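Hypothetical protein (Bacteroides ovatus, PDB 4EPS) is probably a subunit of the fimbrial tip, part of the filamentous surface appendages that mediate cell adhesion and biofilm formation. Local coordinates at residues V162-P167 with V194-D199; A213-Y218 with Y252-V257; H355-T360 with D401-D406; A376-N379 with L385-L388. All coordinates share one frame; numbering follows the deposited sequence.

Interaction 1: residues V162-P167 with V194-D199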
# COMPACT_ATOMS: atom_id res chain seq x y z
N VAL A 162 27.77 6.42 26.17
CA VAL A 162 27.42 5.38 25.22
C VAL A 162 25.95 5.61 24.85
O VAL A 162 25.11 5.74 25.74
CB VAL A 162 27.66 3.94 25.78
CG1 VAL A 162 26.90 2.86 24.97
CG2 VAL A 162 29.15 3.60 25.82
N VAL A 163 25.63 5.62 23.55
CA VAL A 163 24.24 5.72 23.09
C VAL A 163 23.98 4.48 22.23
O VAL A 163 24.78 4.20 21.33
CB VAL A 163 23.92 7.04 22.32
CG1 VAL A 163 22.46 7.05 21.85
CG2 VAL A 163 24.21 8.27 23.20
N VAL A 164 22.91 3.71 22.53
CA VAL A 164 22.58 2.50 21.76
C VAL A 164 21.22 2.70 21.09
O VAL A 164 20.24 2.98 21.77
CB VAL A 164 22.60 1.18 22.60
CG1 VAL A 164 22.41 -0.04 21.70
CG2 VAL A 164 23.87 1.05 23.44
N LYS A 165 21.16 2.50 19.77
CA LYS A 165 19.92 2.55 19.00
C LYS A 165 19.63 1.14 18.46
O LYS A 165 20.27 0.70 17.50
CB LYS A 165 20.04 3.58 17.84
CG LYS A 165 18.74 3.78 17.06
CD LYS A 165 17.73 4.54 17.89
CE LYS A 165 16.52 4.91 17.07
NZ LYS A 165 15.46 5.41 17.97
N LEU A 166 18.68 0.42 19.08
CA LEU A 166 18.34 -0.91 18.61
C LEU A 166 17.40 -0.82 17.37
O LEU A 166 16.81 0.24 17.14
CB LEU A 166 17.69 -1.74 19.73
CG LEU A 166 18.58 -2.02 20.97
CD1 LEU A 166 17.77 -2.79 22.02
CD2 LEU A 166 19.87 -2.77 20.58
N PRO A 167 17.26 -1.88 16.56
CA PRO A 167 16.34 -1.78 15.42
C PRO A 167 14.89 -1.60 15.88
O PRO A 167 14.47 -2.11 16.92
CB PRO A 167 16.51 -3.12 14.69
CG PRO A 167 17.13 -4.03 15.65
CD PRO A 167 17.91 -3.22 16.63
N VAL A 194 15.30 -7.17 26.06
CA VAL A 194 16.54 -6.38 25.96
C VAL A 194 17.34 -6.47 27.26
O VAL A 194 16.83 -6.15 28.33
CB VAL A 194 16.28 -4.89 25.57
CG1 VAL A 194 17.58 -4.07 25.56
CG2 VAL A 194 15.59 -4.80 24.22
N ALA A 195 18.61 -6.83 27.14
CA ALA A 195 19.51 -6.85 28.29
C ALA A 195 20.88 -6.48 27.82
O ALA A 195 21.32 -6.93 26.75
CB ALA A 195 19.53 -8.23 28.96
N PHE A 196 21.57 -5.67 28.62
CA PHE A 196 22.96 -5.31 28.34
C PHE A 196 23.87 -5.85 29.44
O PHE A 196 23.49 -5.84 30.62
CB PHE A 196 23.12 -3.79 28.23
CG PHE A 196 22.37 -3.17 27.07
CD1 PHE A 196 22.94 -3.13 25.80
CD2 PHE A 196 21.11 -2.61 27.26
CE1 PHE A 196 22.25 -2.55 24.74
CE2 PHE A 196 20.42 -2.02 26.19
CZ PHE A 196 20.99 -2.01 24.94
N TYR A 197 25.09 -6.26 29.05
CA TYR A 197 26.10 -6.84 29.94
C TYR A 197 27.45 -6.22 29.73
O TYR A 197 27.85 -5.96 28.60
CB TYR A 197 26.24 -8.36 29.68
CG TYR A 197 24.93 -9.10 29.85
CD1 TYR A 197 24.54 -9.59 31.09
CD2 TYR A 197 24.08 -9.30 28.77
CE1 TYR A 197 23.32 -10.24 31.26
CE2 TYR A 197 22.86 -9.97 28.92
CZ TYR A 197 22.49 -10.44 30.17
OH TYR A 197 21.30 -11.10 30.32
N LEU A 198 28.21 -6.07 30.83
CA LEU A 198 29.58 -5.60 30.73
C LEU A 198 30.56 -6.76 30.52
O LEU A 198 30.59 -7.68 31.35
CB LEU A 198 29.97 -4.80 31.99
CG LEU A 198 31.16 -3.86 31.88
CD1 LEU A 198 30.85 -2.70 30.97
CD2 LEU A 198 31.53 -3.32 33.24
N ASP A 199 31.35 -6.70 29.42
CA ASP A 199 32.42 -7.61 28.99
C ASP A 199 31.98 -9.05 28.66
O ASP A 199 32.47 -9.59 27.68
CB ASP A 199 33.57 -7.62 30.00
CG ASP A 199 34.31 -6.30 30.07
OD1 ASP A 199 34.96 -5.93 29.07
OD2 ASP A 199 34.24 -5.64 31.12
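Val164 and Leu166 meet Phe196 and Val194 through apolar side chains alone, in the beta-rich region that belongs to the fimbrillin-like family of the transthyretin clan. This is side-chain packing between strands that are not hydrogen-bonded neighbours: the CA atoms of Val164, on strand 148-174, and Phe196, on strand 195-198, lie 10.2 Å apart, and no hydrogen bond joins the two segments.

One kind of contact is methyl against ring. Val164 and Phe196 approach from opposite directions, and CG1 of Val164 comes obliquely to the ring, 3.9 Å from CE1 of Phe196. With CG of Phe196 anti to its carbonyl carbon (chi1 -64°), the ring is turned toward strand 148-174. Leu166 CD1 also comes to CZ of Phe196, at 4.4 Å. The same ring meets Tyr218 edge-to-face and packs on Ile207 and Pro209 of strand 206-212, so its setting is largely apolar.

The other kind is methyl against methyl. Leu166 and Val194 reach toward each other tip to tip, and Tyr234 of strand 229-234 packs on both. The CD1 branch of the leucine lies almost equally near the two valine methyls, with Leu166 CD1 3.7 Å from Val194 CG2 and 3.8 Å from Val194 CG1.

Interaction 2: residues A213-Y218 with Y252-V257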
# COMPACT_ATOMS: atom_id res chain seq x y z
N ALA A 213 12.50 6.94 26.30
CA ALA A 213 11.30 6.44 25.62
C ALA A 213 10.87 7.31 24.43
O ALA A 213 10.32 6.77 23.47
CB ALA A 213 10.16 6.28 26.61
N LYS A 214 11.14 8.63 24.50
CA LYS A 214 10.79 9.58 23.44
C LYS A 214 11.64 9.33 22.18
O LYS A 214 11.10 9.30 21.08
CB LYS A 214 10.99 11.03 23.93
CG LYS A 214 10.41 12.10 22.99
CD LYS A 214 10.72 13.50 23.49
CE LYS A 214 10.19 14.57 22.57
NZ LYS A 214 10.51 15.93 23.06
N LYS A 215 12.97 9.14 22.34
CA LYS A 215 13.87 8.89 21.21
C LYS A 215 14.04 7.40 20.90
O LYS A 215 14.61 7.07 19.85
CB LYS A 215 15.26 9.50 21.48
CG LYS A 215 15.29 11.02 21.53
CD LYS A 215 16.70 11.57 21.77
CE LYS A 215 17.52 11.66 20.50
NZ LYS A 215 18.97 11.70 20.78
N ASP A 216 13.58 6.50 21.81
CA ASP A 216 13.73 5.03 21.72
C ASP A 216 15.23 4.66 21.62
O ASP A 216 15.68 4.02 20.66
CB ASP A 216 12.93 4.40 20.55
CG ASP A 216 13.07 2.89 20.48
OD1 ASP A 216 13.21 2.25 21.56
OD2 ASP A 216 13.13 2.34 19.36
N GLU A 217 16.00 5.07 22.63
CA GLU A 217 17.43 4.76 22.62
C GLU A 217 17.89 4.63 24.06
O GLU A 217 17.23 5.15 24.98
CB GLU A 217 18.25 5.82 21.82
CG GLU A 217 18.34 7.18 22.47
CD GLU A 217 19.02 8.28 21.68
OE1 GLU A 217 19.23 8.12 20.45
OE2 GLU A 217 19.33 9.32 22.30
N TYR A 218 19.01 3.91 24.26
CA TYR A 218 19.58 3.68 25.59
C TYR A 218 20.83 4.50 25.75
O TYR A 218 21.61 4.58 24.79
CB TYR A 218 19.92 2.20 25.81
CG TYR A 218 18.71 1.29 25.77
CD1 TYR A 218 18.18 0.87 24.55
CD2 TYR A 218 18.06 0.89 26.94
CE1 TYR A 218 17.08 0.01 24.50
CE2 TYR A 218 16.95 0.04 26.89
CZ TYR A 218 16.47 -0.39 25.67
OH TYR A 218 15.36 -1.20 25.60
N TYR A 252 29.92 11.65 23.02
CA TYR A 252 29.19 10.39 22.96
C TYR A 252 29.53 9.59 21.71
O TYR A 252 29.89 10.15 20.66
CB TYR A 252 27.65 10.62 23.03
CG TYR A 252 27.02 11.21 21.78
CD1 TYR A 252 26.64 10.39 20.72
CD2 TYR A 252 26.73 12.56 21.70
CE1 TYR A 252 26.03 10.92 19.58
CE2 TYR A 252 26.09 13.10 20.58
CZ TYR A 252 25.75 12.27 19.52
OH TYR A 252 25.13 12.81 18.43
N LYS A 253 29.34 8.29 21.81
CA LYS A 253 29.47 7.37 20.70
C LYS A 253 28.12 6.69 20.56
O LYS A 253 27.65 6.07 21.52
CB LYS A 253 30.61 6.36 20.96
CG LYS A 253 30.62 5.14 20.01
CD LYS A 253 30.78 5.47 18.53
CE LYS A 253 30.50 4.23 17.71
NZ LYS A 253 30.47 4.51 16.25
N ARG A 254 27.50 6.83 19.38
CA ARG A 254 26.21 6.20 19.13
C ARG A 254 26.40 4.91 18.33
O ARG A 254 26.99 4.93 17.25
CB ARG A 254 25.23 7.14 18.41
CG ARG A 254 23.86 6.50 18.14
CD ARG A 254 22.90 7.43 17.43
NE ARG A 254 22.04 8.17 18.36
CZ ARG A 254 22.08 9.49 18.55
NH1 ARG A 254 22.94 10.24 17.87
NH2 ARG A 254 21.25 10.06 19.41
N PHE A 255 25.92 3.80 18.88
CA PHE A 255 25.98 2.50 18.21
C PHE A 255 24.61 2.23 17.59
O PHE A 255 23.64 2.08 18.33
CB PHE A 255 26.33 1.39 19.19
CG PHE A 255 27.70 1.51 19.81
CD1 PHE A 255 28.82 0.94 19.19
CD2 PHE A 255 27.89 2.18 21.01
CE1 PHE A 255 30.09 1.02 19.77
CE2 PHE A 255 29.16 2.25 21.61
CZ PHE A 255 30.25 1.67 20.98
N VAL A 256 24.53 2.20 16.25
CA VAL A 256 23.26 1.91 15.55
C VAL A 256 23.27 0.41 15.21
O VAL A 256 24.12 -0.06 14.47
CB VAL A 256 23.05 2.81 14.30
CG1 VAL A 256 21.77 2.43 13.54
CG2 VAL A 256 23.03 4.30 14.71
N VAL A 257 22.35 -0.34 15.83
CA VAL A 257 22.33 -1.79 15.68
C VAL A 257 21.35 -2.19 14.59
O VAL A 257 20.18 -1.81 14.63
CB VAL A 257 21.99 -2.47 17.04
CG1 VAL A 257 21.92 -4.00 16.90
CG2 VAL A 257 22.99 -2.05 18.14
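A chi1 of 70° in Glu217 and a turn at chi3 (-94°) in Arg254 bring the two side chains together: the glutamate CG stands between its own N and carbonyl carbon and the chain then runs out extended, whereas Arg254 is extended as far as CD before it bends to present its guanidinium. Arg254 is modelled in two conformers, and the bridge holds for the one described. There the side chains cross at about a right angle, with Arg254 NH2 donating to Glu217 OE1 over 3.0 Å. At 164° the N-H...O line is nearly straight. The oxygen sits close to the guanidinium plane and is met on its syn side, although the two flat groups are not coplanar.

The second carboxylate oxygen is taken by Lys215, whose NZ lies 2.8 Å from Glu217 OE2, and Arg219 bridges to that oxygen as well. The shared carboxylate probably offsets the like charges gathered around it in this salt-bridge network.

Phe36, from a loop, touches Lys215, Glu217 and Arg254. Val163 of strand 148-174 packs against Glu217 and Arg254, and the Glu217-Arg254 bridge passes over that strand, which pairs with both strand 217-222 and strand 251-256.

Interaction 3: residues H355-T360 with D401-D406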
# COMPACT_ATOMS: atom_id res chain seq x y z
N HIS A 355 -21.51 -4.37 39.49
CA HIS A 355 -22.37 -3.26 39.08
C HIS A 355 -22.92 -2.51 40.32
O HIS A 355 -22.81 -1.28 40.40
CB HIS A 355 -23.54 -3.76 38.22
CG HIS A 355 -24.54 -2.69 37.97
ND1 HIS A 355 -24.23 -1.60 37.18
CD2 HIS A 355 -25.78 -2.53 38.48
CE1 HIS A 355 -25.32 -0.84 37.18
NE2 HIS A 355 -26.27 -1.35 37.97
N ASP A 356 -23.53 -3.25 41.25
CA ASP A 356 -24.13 -2.65 42.44
C ASP A 356 -23.07 -1.93 43.27
O ASP A 356 -23.33 -0.80 43.71
CB ASP A 356 -24.89 -3.69 43.28
CG ASP A 356 -26.25 -4.08 42.73
OD1 ASP A 356 -26.73 -3.42 41.76
OD2 ASP A 356 -26.83 -5.06 43.23
N TRP A 357 -21.85 -2.51 43.40
CA TRP A 357 -20.75 -1.83 44.10
C TRP A 357 -20.38 -0.55 43.38
O TRP A 357 -20.25 0.50 44.01
CB TRP A 357 -19.49 -2.72 44.23
CG TRP A 357 -18.25 -1.93 44.57
CD1 TRP A 357 -17.95 -1.36 45.77
CD2 TRP A 357 -17.22 -1.52 43.66
NE1 TRP A 357 -16.76 -0.66 45.68
CE2 TRP A 357 -16.29 -0.74 44.39
CE3 TRP A 357 -16.98 -1.74 42.29
CZ2 TRP A 357 -15.15 -0.18 43.80
CZ3 TRP A 357 -15.86 -1.16 41.70
CH2 TRP A 357 -14.96 -0.39 42.45
N PHE A 358 -20.20 -0.64 42.05
CA PHE A 358 -19.74 0.45 41.19
C PHE A 358 -20.66 1.69 41.30
O PHE A 358 -20.15 2.81 41.41
CB PHE A 358 -19.65 -0.05 39.73
CG PHE A 358 -19.33 1.01 38.71
CD1 PHE A 358 -18.03 1.50 38.57
CD2 PHE A 358 -20.32 1.54 37.89
CE1 PHE A 358 -17.73 2.49 37.63
CE2 PHE A 358 -20.02 2.52 36.94
CZ PHE A 358 -18.73 2.99 36.82
N MSE A 359 -21.99 1.49 41.30
CA MSE A 359 -22.99 2.56 41.36
C MSE A 359 -22.96 3.34 42.70
O MSE A 359 -23.49 4.45 42.75
CB MSE A 359 -24.40 2.02 41.09
CG MSE A 359 -24.57 1.46 39.67
SE MSE A 359 -24.11 2.76 38.28
CE MSE A 359 -25.78 3.72 38.26
N THR A 360 -22.31 2.80 43.75
CA THR A 360 -22.15 3.48 45.05
C THR A 360 -20.83 4.29 45.12
O THR A 360 -20.58 4.92 46.15
CB THR A 360 -22.15 2.46 46.23
OG1 THR A 360 -20.92 1.72 46.24
CG2 THR A 360 -23.35 1.55 46.23
N ASP A 401 -8.75 -3.12 43.93
CA ASP A 401 -8.10 -2.10 44.78
C ASP A 401 -8.85 -1.90 46.10
O ASP A 401 -8.23 -1.62 47.12
CB ASP A 401 -8.00 -0.77 44.03
CG ASP A 401 -7.01 -0.75 42.88
OD1 ASP A 401 -6.21 -1.71 42.75
OD2 ASP A 401 -7.02 0.24 42.10
N THR A 402 -10.18 -2.08 46.08
CA THR A 402 -11.06 -1.92 47.23
C THR A 402 -11.17 -3.21 48.06
O THR A 402 -11.06 -3.13 49.28
CB THR A 402 -12.45 -1.44 46.75
OG1 THR A 402 -12.29 -0.27 45.95
CG2 THR A 402 -13.40 -1.11 47.90
N PHE A 403 -11.42 -4.38 47.43
CA PHE A 403 -11.71 -5.62 48.16
C PHE A 403 -10.57 -6.65 48.22
O PHE A 403 -10.63 -7.55 49.06
CB PHE A 403 -12.97 -6.28 47.57
CG PHE A 403 -14.19 -5.40 47.68
CD1 PHE A 403 -14.89 -5.28 48.87
CD2 PHE A 403 -14.61 -4.64 46.59
CE1 PHE A 403 -16.00 -4.44 48.97
CE2 PHE A 403 -15.72 -3.81 46.69
CZ PHE A 403 -16.41 -3.71 47.88
N LYS A 404 -9.57 -6.54 47.32
CA LYS A 404 -8.39 -7.42 47.24
C LYS A 404 -8.75 -8.92 47.09
O LYS A 404 -7.96 -9.78 47.48
CB LYS A 404 -7.44 -7.19 48.45
CG LYS A 404 -6.92 -5.75 48.59
CD LYS A 404 -5.91 -5.35 47.52
CE LYS A 404 -5.38 -3.96 47.80
NZ LYS A 404 -4.26 -3.60 46.89
N THR A 405 -9.93 -9.22 46.50
CA THR A 405 -10.38 -10.60 46.27
C THR A 405 -9.67 -11.13 45.03
O THR A 405 -9.74 -10.52 43.96
CB THR A 405 -11.91 -10.69 46.14
OG1 THR A 405 -12.52 -9.91 47.17
CG2 THR A 405 -12.40 -12.13 46.22
N ASP A 406 -8.98 -12.28 45.19
CA ASP A 406 -8.19 -12.92 44.14
C ASP A 406 -9.07 -13.76 43.23
O ASP A 406 -9.13 -15.00 43.36
CB ASP A 406 -7.06 -13.77 44.76
CG ASP A 406 -6.06 -12.97 45.58
OD1 ASP A 406 -5.51 -11.97 45.04
OD2 ASP A 406 -5.80 -13.36 46.74
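Trp357 meets Phe403 and Thr402 through its indole. From CB, the chain places CG anti to the backbone N (chi1 163°), which turns the ring toward the end of helix 389-403. CG lies 3.8 Å from Phe403 CE2. CD1 makes the closest approach, 3.4 Å to Phe403 CE2, and NE1 follows at 3.5 Å from that same carbon. Phe403 thus points its CE2-CZ edge at one face of the five-membered ring, toward the rim of the indole. The evidence for a T-shaped (edge-to-face) pair is a centroid separation of 4.9 Å with the planes at 76°. Farther out, on the six-membered ring, CZ2 comes obliquely to Thr402 OG1 at 3.6 Å; that hydroxyl is hydrogen-bonded to Leu398 O, within its own helix.

At the backbone of the same residue, Trp357 O accepts from both N and OG1 of Thr360, the hydroxyl donating in the carbonyl plane over 2.6 Å. Tyr399 and Leu398 add further contacts to the indole.

Helix 389-403 ends right after Phe403, which places the phenyl ring on its last turn. The contact is aromatic helix-to-helix packing, joining that last turn to helix 354-359.

Interaction 4: residues A376-N379 with L385-L388. With SO4 (sulfate ion), chain H.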
# COMPACT_ATOMS: atom_id res chain seq x y z
N ALA A 376 -27.79 2.04 33.22
CA ALA A 376 -28.68 3.20 33.34
C ALA A 376 -28.94 3.88 31.99
O ALA A 376 -30.00 4.47 31.83
CB ALA A 376 -28.08 4.20 34.32
N ASN A 377 -28.00 3.79 31.02
CA ASN A 377 -28.18 4.47 29.74
C ASN A 377 -28.56 3.56 28.58
O ASN A 377 -29.18 4.03 27.64
CB ASN A 377 -26.91 5.26 29.38
CG ASN A 377 -26.63 6.34 30.39
OD1 ASN A 377 -27.55 6.95 30.93
ND2 ASN A 377 -25.37 6.58 30.72
N GLU A 378 -28.17 2.27 28.62
CA GLU A 378 -28.46 1.34 27.52
C GLU A 378 -29.20 0.13 28.05
O GLU A 378 -28.84 -0.40 29.09
CB GLU A 378 -27.17 0.91 26.81
CG GLU A 378 -26.45 2.04 26.11
CD GLU A 378 -25.88 1.60 24.79
OE1 GLU A 378 -24.83 0.91 24.79
OE2 GLU A 378 -26.51 1.87 23.75
N ASN A 379 -30.20 -0.35 27.29
CA ASN A 379 -31.03 -1.48 27.67
C ASN A 379 -30.25 -2.82 27.55
O ASN A 379 -29.09 -2.83 27.09
CB ASN A 379 -32.38 -1.51 26.88
CG ASN A 379 -32.27 -1.76 25.39
OD1 ASN A 379 -31.39 -2.48 24.90
ND2 ASN A 379 -33.21 -1.21 24.63
N LEU A 385 -23.82 -5.79 23.39
CA LEU A 385 -23.21 -5.80 22.05
C LEU A 385 -22.08 -4.77 21.88
O LEU A 385 -21.39 -4.78 20.87
CB LEU A 385 -24.29 -5.58 20.97
CG LEU A 385 -25.37 -6.71 20.85
CD1 LEU A 385 -26.38 -6.40 19.74
CD2 LEU A 385 -24.74 -8.08 20.60
N ARG A 386 -21.85 -3.92 22.89
CA ARG A 386 -20.81 -2.88 22.81
C ARG A 386 -19.41 -3.40 23.13
O ARG A 386 -19.25 -4.26 24.01
CB ARG A 386 -21.12 -1.71 23.77
CG ARG A 386 -22.55 -1.14 23.68
CD ARG A 386 -22.87 -0.64 22.28
NE ARG A 386 -24.16 0.05 22.24
CZ ARG A 386 -24.81 0.33 21.12
NH1 ARG A 386 -24.34 -0.08 19.95
NH2 ARG A 386 -25.96 0.98 21.17
N PHE A 387 -18.39 -2.83 22.47
CA PHE A 387 -16.97 -3.17 22.73
C PHE A 387 -16.52 -2.43 23.96
O PHE A 387 -16.26 -1.23 23.87
CB PHE A 387 -16.10 -2.75 21.54
CG PHE A 387 -16.12 -3.60 20.30
CD1 PHE A 387 -17.13 -4.52 20.08
CD2 PHE A 387 -15.11 -3.49 19.35
CE1 PHE A 387 -17.14 -5.32 18.94
CE2 PHE A 387 -15.12 -4.28 18.20
CZ PHE A 387 -16.13 -5.20 18.01
N LEU A 388 -16.44 -3.11 25.11
CA LEU A 388 -16.11 -2.45 26.39
C LEU A 388 -15.18 -3.25 27.28
O LEU A 388 -15.08 -2.94 28.46
CB LEU A 388 -17.44 -2.18 27.17
CG LEU A 388 -18.34 -1.08 26.57
CD1 LEU A 388 -19.73 -1.13 27.16
CD2 LEU A 388 -17.70 0.31 26.76
S SO4 H . -27.23 1.41 17.80
O1 SO4 H . -28.17 0.37 17.37
O2 SO4 H . -27.27 2.56 16.87
O3 SO4 H . -27.61 1.86 19.14
O4 SO4 H . -25.88 0.85 17.81
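Arg386 NH2 is held by two anions at once, donating to Glu378 OE2 over 2.8 Å and to sulfate O3 over the same length. With NE of Arg386 also 2.8 Å from Glu378 OE1, the glutamate is gripped in a bidentate, side-on salt bridge, NE and one terminal nitrogen each serving a separate oxygen. The carboxylate and guanidinium planes differ by only 2°, and both oxygens use their syn lone pairs. The bonds are nearly straight, with an N-H...O angle of 164° at NE and 163° at NH2.

Both segments belong to the irregular connection between helix 354-359 and helix 389-403, and the bridge ties its two arms across the six residues 379-384 that separate Glu378 from Leu385 at the start of the second arm. Glu378 approaches with CG anti to its carbonyl carbon and a bend at chi2, and it meets the arginine chain at about a right angle. OE1 of this buried glutamate has two polar partners, Arg386 NE and Tyr317 OH; the paired arginine would favour the ionised form. Tyr317 and Tyr309 both pack on Arg386, while Leu388 occupies the N-cap position of helix 389-403.

The sulfate, probably from the crystallisation liquor, lies at the outer edge of the guanidinium, formed by the two terminal nitrogens, with its sulfur in the plane of the group. Its second bond to the arginine is nearly linear, Arg386 NH1 reaching sulfate O4 over 2.8 Å.

In the fold
Interactions 1 and 2 share the fimbrillin-like beta region and touch, their centres about 9 Å apart; both use strand 148-174 or its neighbours, and the backbone bond between Val164 and Tyr218 joins the two contacts directly. Interaction 1 is buried and wholly apolar, whereas interaction 2 is partly buried and ionic. Interactions 3 and 4 lie across the chain's centre, about 44 to 47 Å between centres from that pair. Along the sequence, the loop closed by interaction 3 contains interaction 4, their centres about 20 Å apart. Interaction 3 is an aromatic contact between helices with two exposed partners, interaction 4 a loop-to-loop salt bridge that also meets a sulfate.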